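Local coordinates for uncharacterized protein (Staphylococcus aureus subsp. aureus Mu50, PDB 4QPV) that is of unknown function but belongs to the DUF1672 family, whose fold is built on a kinked-helix-beta-beta-beta repeat, at residues A52-Q57 against I103-S108; G78-V83 against T165-F170; N236-M241 against E280-G285. All blocks are in the same frame, centred on the assembly; numbering follows the deposited sequence. Where two conformers were deposited one is given.

Contact 1: A52-Q57 against I103-S108; sequences AKRGEQ and IESDSS
The guanidinium of R54 has the S105 carbonyl over one of its faces, with the D106 backbone N further out toward the rim, while Q57 OE1, the S107 carbonyl and water 1 lie around its edge. The contact holds the loop of 103-108, shaped by an ST turn in which S107 N donates to S105 OG, against helix 48-63. R54 NH1 donates to S107 O at 2.8 Å, in the guanidinium plane and in the carbonyl plane. The same nitrogen also reaches Q57 OE1 within the helix. R54 NE comes within 2.9 Å of S105 O, but the carbonyl is over the face and the angle is too poor for a hydrogen bond; NE instead donates to I102 O. Q57, extended with CG anti to the backbone N (chi1 -178°), brings NE2 to D106 O at 2.9 Å, above that carbonyl's plane, and makes a weak bond to S107 O. D106 OD1 pairs with K50 and makes a second, long salt bridge to K53 NZ (3.8 Å). Water 2 links the two segments, donating to D106 OD1 at 3.0 Å and to Q57 OE1 at 2.8 Å.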
loop_
_atom_site.group_PDB
_atom_site.type_symbol
_atom_site.label_atom_id
_atom_site.label_comp_id
_atom_site.label_asym_id
_atom_site.label_seq_id
_atom_site.Cartn_x
_atom_site.Cartn_y
_atom_site.Cartn_z
ATOM N N ALA A 52 -7.152 -1.484 18.277
ATOM C CA ALA A 52 -6.003 -0.730 17.751
ATOM C C ALA A 52 -4.710 -1.156 18.462
ATOM O O ALA A 52 -3.713 -1.447 17.801
ATOM C CB ALA A 52 -6.232 0.766 17.922
ATOM N N LYS A 53 -4.759 -1.268 19.809
ATOM C CA LYS A 53 -3.618 -1.682 20.630
ATOM C C LYS A 53 -3.169 -3.103 20.253
ATOM O O LYS A 53 -1.963 -3.338 20.108
ATOM C CB LYS A 53 -3.993 -1.606 22.142
ATOM C CG LYS A 53 -2.882 -2.083 23.075
ATOM C CD LYS A 53 -3.136 -1.751 24.546
ATOM C CE LYS A 53 -4.179 -2.615 25.210
ATOM N NZ LYS A 53 -4.190 -2.403 26.683
ATOM N N ARG A 54 -4.136 -4.040 20.104
ATOM C CA ARG A 54 -3.826 -5.438 19.729
ATOM C C ARG A 54 -3.249 -5.513 18.299
ATOM O O ARG A 54 -2.327 -6.296 18.053
ATOM C CB ARG A 54 -5.053 -6.360 19.881
ATOM C CG ARG A 54 -5.518 -6.526 21.351
ATOM C CD ARG A 54 -4.566 -7.419 22.138
ATOM N NE ARG A 54 -4.983 -8.821 22.102
ATOM C CZ ARG A 54 -4.194 -9.853 22.394
ATOM N NH1 ARG A 54 -2.911 -9.661 22.674
ATOM N NH2 ARG A 54 -4.682 -11.081 22.404
ATOM N N GLY A 55 -3.772 -4.704 17.385
ATOM C CA GLY A 55 -3.255 -4.637 16.013
ATOM C C GLY A 55 -1.815 -4.163 15.981
ATOM O O GLY A 55 -0.958 -4.789 15.351
ATOM N N GLU A 56 -1.511 -3.114 16.755
ATOM C CA GLU A 56 -0.139 -2.597 16.871
ATOM C C GLU A 56 0.771 -3.670 17.487
ATOM O O GLU A 56 1.870 -3.925 16.975
ATOM C CB GLU A 56 -0.136 -1.298 17.695
ATOM C CG GLU A 56 -0.776 -0.146 16.914
ATOM C CD GLU A 56 -1.268 1.032 17.740
ATOM O OE1 GLU A 56 -1.058 1.042 18.976
ATOM O OE2 GLU A 56 -1.889 1.942 17.146
ATOM N N GLN A 57 0.274 -4.359 18.537
ATOM C CA GLN A 57 1.032 -5.435 19.182
ATOM C C GLN A 57 1.371 -6.533 18.170
ATOM O O GLN A 57 2.484 -7.058 18.210
ATOM C CB GLN A 57 0.239 -6.037 20.361
ATOM C CG GLN A 57 0.990 -7.150 21.122
ATOM C CD GLN A 57 0.111 -7.832 22.140
ATOM O OE1 GLN A 57 -1.085 -7.545 22.254
ATOM N NE2 GLN A 57 0.688 -8.720 22.947
ATOM N N ILE A 103 -10.158 -9.044 22.158
ATOM C CA ILE A 103 -10.246 -8.167 23.344
ATOM C C ILE A 103 -9.976 -8.918 24.657
ATOM O O ILE A 103 -9.868 -8.281 25.707
ATOM C CB ILE A 103 -11.658 -7.499 23.405
ATOM C CG1 ILE A 103 -12.801 -8.526 23.695
ATOM C CG2 ILE A 103 -11.944 -6.622 22.154
ATOM C CD1 ILE A 103 -14.143 -7.864 24.189
ATOM N N GLU A 104 -9.911 -10.256 24.611
ATOM C CA GLU A 104 -9.828 -11.089 25.814
ATOM C C GLU A 104 -8.478 -11.103 26.531
ATOM O O GLU A 104 -8.433 -11.484 27.704
ATOM C CB GLU A 104 -10.220 -12.529 25.481
ATOM C CG GLU A 104 -11.695 -12.678 25.126
ATOM C CD GLU A 104 -12.134 -14.091 24.803
ATOM O OE1 GLU A 104 -11.346 -15.036 25.040
ATOM O OE2 GLU A 104 -13.263 -14.252 24.292
ATOM N N SER A 105 -7.395 -10.707 25.860
ATOM C CA SER A 105 -6.064 -10.793 26.471
ATOM C C SER A 105 -5.097 -9.734 25.946
ATOM O O SER A 105 -5.405 -9.029 24.998
ATOM C CB SER A 105 -5.488 -12.182 26.162
ATOM O OG SER A 105 -4.184 -12.371 26.674
ATOM N N ASP A 106 -3.914 -9.640 26.574
ATOM C CA ASP A 106 -2.813 -8.811 26.076
ATOM C C ASP A 106 -1.599 -9.713 25.827
ATOM O O ASP A 106 -0.508 -9.218 25.547
ATOM C CB ASP A 106 -2.473 -7.654 27.020
ATOM C CG ASP A 106 -3.589 -6.650 27.142
ATOM O OD1 ASP A 106 -4.013 -6.105 26.098
ATOM O OD2 ASP A 106 -4.086 -6.458 28.269
ATOM N N SER A 107 -1.805 -11.036 25.887
ATOM C CA SER A 107 -0.733 -12.016 25.694
ATOM C C SER A 107 -0.196 -11.986 24.254
ATOM O O SER A 107 -0.826 -11.439 23.349
ATOM C CB SER A 107 -1.177 -13.424 26.086
ATOM O OG SER A 107 -2.195 -13.901 25.223
ATOM N N SER A 108 1.025 -12.492 24.079
ATOM C CA SER A 108 1.722 -12.491 22.799
ATOM C C SER A 108 0.829 -12.860 21.614
ATOM O O SER A 108 0.023 -13.792 21.678
ATOM C CB SER A 108 2.905 -13.450 22.848
ATOM O OG SER A 108 3.525 -13.483 21.574
HETATM O O HOH W 1 -3.042 -13.411 22.672
HETATM O O HOH W 2 -2.121 -5.519 23.816
#

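Contact 2: G78-V83 against T165-F170; sequences GVEVFV and TQNSGF
The middle strand of the three-stranded antiparallel sheet 67-75, 78-87, 90-98 here meets the loop that follows helix 159-165, where Q166 is the first residue to leave helical backbone angles. F82 carries the contact. Its CB points toward the loop, and with CG anti to the carbonyl carbon (chi1 -75°) the ring reaches the carbonyl oxygens of T165 and Q166 and the side chain of N167. CD2 lies 3.6 Å from Q166 O, and this carbonyl oxygen sits near the ring plane, at the edge, where the slightly positive ring hydrogens would suit it. T165 O approaches the same end obliquely, 3.8 Å from F82 CE2. N167 adds its CB at 3.8 Å from F82 CE2, also from an oblique direction, and its amide plane is only 13° from that of the ring. No hydrogen bond joins the two segments, so van der Waals contact and the ring-carbonyl approach account for the 158 Å² buried between them.

Outside the segments, F32 meets the F82 ring at a steep angle. The polar ends of E80 and N167 converge on one residue of strand 90-98: E80 OE2 and N167 ND2 each hydrogen-bond to S95 OG. That shared hydroxyl bridges strand and loop, although E80 OE2 and N167 ND2 themselves remain 3.9 Å apart, their carboxylate and amide planes inclined by 34°.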
loop_
_atom_site.group_PDB
_atom_site.type_symbol
_atom_site.label_atom_id
_atom_site.label_comp_id
_atom_site.label_asym_id
_atom_site.label_seq_id
_atom_site.Cartn_x
_atom_site.Cartn_y
_atom_site.Cartn_z
ATOM N N GLY A 78 -15.878 -10.719 12.443
ATOM C CA GLY A 78 -14.885 -10.134 13.335
ATOM C C GLY A 78 -14.571 -8.690 13.012
ATOM O O GLY A 78 -15.444 -7.908 12.621
ATOM N N VAL A 79 -13.320 -8.319 13.204
ATOM C CA VAL A 79 -12.870 -6.946 12.985
ATOM C C VAL A 79 -11.588 -6.965 12.158
ATOM O O VAL A 79 -11.002 -8.030 11.916
ATOM C CB VAL A 79 -12.675 -6.173 14.321
ATOM C CG1 VAL A 79 -13.992 -6.072 15.100
ATOM C CG2 VAL A 79 -11.572 -6.812 15.184
ATOM N N GLU A 80 -11.170 -5.789 11.733
ATOM C CA GLU A 80 -9.951 -5.600 10.947
ATOM C C GLU A 80 -9.317 -4.265 11.312
ATOM O O GLU A 80 -10.025 -3.265 11.437
ATOM C CB GLU A 80 -10.263 -5.673 9.456
ATOM C CG GLU A 80 -9.032 -5.628 8.557
ATOM C CD GLU A 80 -9.374 -5.939 7.116
ATOM O OE1 GLU A 80 -10.568 -6.180 6.818
ATOM O OE2 GLU A 80 -8.442 -5.953 6.283
ATOM N N VAL A 81 -7.987 -4.263 11.496
ATOM C CA VAL A 81 -7.215 -3.069 11.860
ATOM C C VAL A 81 -6.295 -2.700 10.718
ATOM O O VAL A 81 -5.468 -3.523 10.324
ATOM C CB VAL A 81 -6.374 -3.235 13.160
ATOM C CG1 VAL A 81 -5.825 -1.892 13.645
ATOM C CG2 VAL A 81 -7.152 -3.929 14.254
ATOM N N PHE A 82 -6.407 -1.469 10.228
ATOM C CA PHE A 82 -5.539 -0.913 9.191
ATOM C C PHE A 82 -4.450 -0.191 9.968
ATOM O O PHE A 82 -4.766 0.457 10.974
ATOM C CB PHE A 82 -6.331 0.035 8.286
ATOM C CG PHE A 82 -7.231 -0.690 7.320
ATOM C CD1 PHE A 82 -8.403 -1.314 7.763
ATOM C CD2 PHE A 82 -6.917 -0.754 5.967
ATOM C CE1 PHE A 82 -9.221 -2.008 6.870
ATOM C CE2 PHE A 82 -7.740 -1.451 5.074
ATOM C CZ PHE A 82 -8.884 -2.066 5.529
ATOM N N VAL A 83 -3.191 -0.345 9.552
ATOM C CA VAL A 83 -2.060 0.265 10.239
ATOM C C VAL A 83 -1.153 0.999 9.239
ATOM O O VAL A 83 -1.102 0.640 8.067
ATOM C CB VAL A 83 -1.232 -0.759 11.079
ATOM C CG1 VAL A 83 -2.085 -1.462 12.149
ATOM C CG2 VAL A 83 -0.509 -1.786 10.183
ATOM N N THR A 165 -8.199 3.374 4.032
ATOM C CA THR A 165 -8.867 2.333 3.242
ATOM C C THR A 165 -7.952 1.387 2.472
ATOM O O THR A 165 -8.460 0.450 1.847
ATOM C CB THR A 165 -9.863 2.985 2.248
ATOM O OG1 THR A 165 -9.180 3.580 1.132
ATOM C CG2 THR A 165 -10.799 4.008 2.907
ATOM N N GLN A 166 -6.639 1.642 2.455
ATOM C CA GLN A 166 -5.713 0.833 1.649
ATOM C C GLN A 166 -4.751 0.071 2.544
ATOM O O GLN A 166 -4.444 0.528 3.654
ATOM C CB GLN A 166 -4.961 1.728 0.638
ATOM C CG GLN A 166 -5.917 2.580 -0.262
ATOM C CD GLN A 166 -6.773 1.740 -1.200
ATOM O OE1 GLN A 166 -6.285 0.885 -1.949
ATOM N NE2 GLN A 166 -8.079 1.973 -1.185
ATOM N N ASN A 167 -4.296 -1.105 2.066
ATOM C CA ASN A 167 -3.507 -2.032 2.886
ATOM C C ASN A 167 -2.581 -2.919 2.048
ATOM O O ASN A 167 -2.352 -4.079 2.413
ATOM C CB ASN A 167 -4.529 -2.936 3.661
ATOM C CG ASN A 167 -5.439 -3.768 2.767
ATOM O OD1 ASN A 167 -5.368 -3.733 1.528
ATOM N ND2 ASN A 167 -6.315 -4.550 3.369
ATOM N N SER A 168 -2.067 -2.405 0.920
ATOM C CA SER A 168 -1.264 -3.252 0.025
ATOM C C SER A 168 0.243 -3.182 0.275
ATOM O O SER A 168 1.006 -3.958 -0.316
ATOM C CB SER A 168 -1.524 -2.860 -1.424
ATOM O OG SER A 168 -1.200 -1.492 -1.628
ATOM N N GLY A 169 0.663 -2.234 1.082
ATOM C CA GLY A 169 2.075 -1.994 1.359
ATOM C C GLY A 169 2.376 -0.519 1.229
ATOM O O GLY A 169 1.511 0.319 1.537
ATOM N N PHE A 170 3.592 -0.174 0.759
ATOM C CA PHE A 170 3.943 1.238 0.570
ATOM C C PHE A 170 2.994 1.868 -0.437
ATOM O O PHE A 170 2.779 1.318 -1.521
ATOM C CB PHE A 170 5.420 1.455 0.110
ATOM C CG PHE A 170 5.661 2.939 -0.117
ATOM C CD1 PHE A 170 5.920 3.791 0.951
ATOM C CD2 PHE A 170 5.516 3.499 -1.388
ATOM C CE1 PHE A 170 6.029 5.175 0.758
ATOM C CE2 PHE A 170 5.652 4.877 -1.580
ATOM C CZ PHE A 170 5.909 5.703 -0.503
#

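Contact 3: N236-M241 against E280-G285; sequences NTIDEM and EVIEVG
I282 spreads its two branches along helix 234-249, with I238 shared between them: CD1 lies 3.5 Å from T237 CB and reaches the backbone N of I238, while CG2 meets the side chains of I238 and M241. The torsions account for this division. CG1 is anti to the carbonyl carbon (chi1 -70°), and the chain then runs on extended to CD1, leaving CG2 toward I238 and, one turn on from T237, M241.

The I238 side chain answers with one methyl. Its CD1 is 3.7 Å from I282 CG2 and 3.8 Å from V284 CG2, so it touches two residues on the same side of the strand; the CB atoms of I282 and V284 both point toward the helix, whereas that of the intervening E283 points away. M241, a selenomethionine, packs through the base of its side chain: CB is 3.8 Å from V284 CG2 and CG is 4.0 Å from I282 CG2. Beyond CG it bends away from the strand, and the side chain also touches L262 and I264 of neighbouring strand 259-265.

The segments run nearly in the same direction, crossing at -21° with axes 8.9 Å apart at closest approach. The helix is kinked here, D239 N and E240 N lacking bonds to the preceding turn, consistent with the kinked-helix-beta-beta-beta fold. Further along, S245 OG of this helix bonds G285 O. Between 236-241 and 280-285 the side-chain contacts are all apolar and no hydrogen bond forms, which implies that shape fit, probably with exclusion of water, joins them.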
loop_
_atom_site.group_PDB
_atom_site.type_symbol
_atom_site.label_atom_id
_atom_site.label_comp_id
_atom_site.label_asym_id
_atom_site.label_seq_id
_atom_site.Cartn_x
_atom_site.Cartn_y
_atom_site.Cartn_z
ATOM N N ASN A 236 -9.609 8.805 -25.491
ATOM C CA ASN A 236 -9.223 10.232 -25.522
ATOM C C ASN A 236 -8.101 10.617 -24.505
ATOM O O ASN A 236 -7.697 11.783 -24.457
ATOM C CB ASN A 236 -10.456 11.162 -25.381
ATOM C CG ASN A 236 -11.100 11.239 -24.001
ATOM O OD1 ASN A 236 -10.504 10.924 -22.961
ATOM N ND2 ASN A 236 -12.345 11.672 -23.971
ATOM N N THR A 237 -7.565 9.656 -23.749
ATOM C CA THR A 237 -6.516 9.985 -22.791
ATOM C C THR A 237 -5.247 9.139 -23.062
ATOM O O THR A 237 -4.202 9.436 -22.479
ATOM C CB THR A 237 -7.084 9.842 -21.344
ATOM O OG1 THR A 237 -8.276 10.632 -21.265
ATOM C CG2 THR A 237 -6.095 10.306 -20.239
ATOM N N ILE A 238 -5.324 8.108 -23.944
ATOM C CA ILE A 238 -4.164 7.250 -24.237
ATOM C C ILE A 238 -2.947 8.072 -24.733
ATOM O O ILE A 238 -1.838 7.851 -24.239
ATOM C CB ILE A 238 -4.467 6.064 -25.194
ATOM C CG1 ILE A 238 -3.230 5.138 -25.421
ATOM C CG2 ILE A 238 -5.072 6.517 -26.535
ATOM C CD1 ILE A 238 -2.666 4.487 -24.210
ATOM N N ASP A 239 -3.145 9.003 -25.679
ATOM C CA ASP A 239 -2.023 9.796 -26.204
ATOM C C ASP A 239 -1.349 10.607 -25.112
ATOM O O ASP A 239 -0.122 10.609 -25.036
ATOM C CB ASP A 239 -2.452 10.708 -27.344
ATOM C CG ASP A 239 -2.654 9.902 -28.593
ATOM O OD1 ASP A 239 -1.658 9.698 -29.335
ATOM O OD2 ASP A 239 -3.797 9.460 -28.833
ATOM N N GLU A 240 -2.137 11.225 -24.224
ATOM C CA GLU A 240 -1.568 12.013 -23.122
ATOM C C GLU A 240 -0.729 11.143 -22.186
ATOM O O GLU A 240 0.336 11.584 -21.757
ATOM C CB GLU A 240 -2.681 12.727 -22.352
ATOM C CG GLU A 240 -3.201 13.932 -23.116
ATOM C CD GLU A 240 -4.594 14.306 -22.666
ATOM O OE1 GLU A 240 -5.569 13.697 -23.161
ATOM O OE2 GLU A 240 -4.700 15.144 -21.744
HETATM N N MSE A 241 -1.159 9.881 -21.949
HETATM C CA MSE A 241 -0.438 8.935 -21.085
HETATM C C MSE A 241 0.849 8.450 -21.766
HETATM O O MSE A 241 1.897 8.349 -21.108
HETATM C CB MSE A 241 -1.333 7.770 -20.649
HETATM C CG MSE A 241 -2.420 8.219 -19.638
HETATM SE SE MSE A 241 -1.644 9.041 -17.999
HETATM C CE MSE A 241 -1.953 10.892 -18.374
ATOM N N GLU A 280 -11.788 0.771 -14.697
ATOM C CA GLU A 280 -11.384 0.724 -16.100
ATOM C C GLU A 280 -10.204 1.665 -16.235
ATOM O O GLU A 280 -10.316 2.852 -15.899
ATOM C CB GLU A 280 -12.544 1.103 -17.042
ATOM C CG GLU A 280 -12.151 1.053 -18.513
ATOM C CD GLU A 280 -13.175 1.612 -19.478
ATOM O OE1 GLU A 280 -13.230 2.852 -19.636
ATOM O OE2 GLU A 280 -13.896 0.805 -20.109
ATOM N N VAL A 281 -9.057 1.148 -16.644
ATOM C CA VAL A 281 -7.870 2.010 -16.720
ATOM C C VAL A 281 -7.176 1.944 -18.048
ATOM O O VAL A 281 -7.292 0.959 -18.772
ATOM C CB VAL A 281 -6.826 1.630 -15.595
ATOM C CG1 VAL A 281 -7.380 1.866 -14.190
ATOM C CG2 VAL A 281 -6.319 0.195 -15.749
ATOM N N ILE A 282 -6.387 2.974 -18.309
ATOM C CA ILE A 282 -5.373 3.045 -19.341
ATOM C C ILE A 282 -4.110 2.592 -18.647
ATOM O O ILE A 282 -3.845 3.074 -17.537
ATOM C CB ILE A 282 -5.187 4.481 -19.913
ATOM C CG1 ILE A 282 -6.370 4.937 -20.740
ATOM C CG2 ILE A 282 -3.860 4.595 -20.705
ATOM C CD1 ILE A 282 -6.339 6.430 -20.990
ATOM N N GLU A 283 -3.312 1.720 -19.276
ATOM C CA GLU A 283 -2.031 1.319 -18.699
ATOM C C GLU A 283 -0.935 1.559 -19.726
ATOM O O GLU A 283 -1.068 1.120 -20.871
ATOM C CB GLU A 283 -2.055 -0.133 -18.232
ATOM C CG GLU A 283 -0.887 -0.507 -17.337
ATOM C CD GLU A 283 -0.946 -1.916 -16.772
ATOM O OE1 GLU A 283 -2.066 -2.431 -16.541
ATOM O OE2 GLU A 283 0.138 -2.502 -16.550
ATOM N N VAL A 284 0.107 2.313 -19.344
ATOM C CA VAL A 284 1.262 2.568 -20.218
ATOM C C VAL A 284 2.533 2.224 -19.443
ATOM O O VAL A 284 2.752 2.761 -18.354
ATOM C CB VAL A 284 1.318 4.008 -20.800
ATOM C CG1 VAL A 284 2.579 4.212 -21.624
ATOM C CG2 VAL A 284 0.079 4.331 -21.638
ATOM N N GLY A 285 3.366 1.347 -20.011
ATOM C CA GLY A 285 4.632 0.990 -19.381
ATOM C C GLY A 285 5.598 2.164 -19.389
ATOM O O GLY A 285 5.615 2.951 -20.346
#

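Overall arrangement
From the N terminus, helix 48-63 leads into the three-stranded sheet, and contact 1 closes a 45-residue excursion by returning the loop after strand 90-98 to that helix. Contact 2 opens within this excursion, on strand 78-87, and closes only at 165-170, tying the three-stranded sheet to the loop after helix 159-165, so the two cross along the chain. They also touch in space, A52 CA lying 4.3 Å from V81 CG1. Contact 3 follows in series, closing a 38-residue loop between helix 234-249 and strand 282-285 of the mixed sheet. Its centre is about 45 Å from that of contact 1, across the chain's centre, and about 29 Å from that of contact 2, the most central of the three.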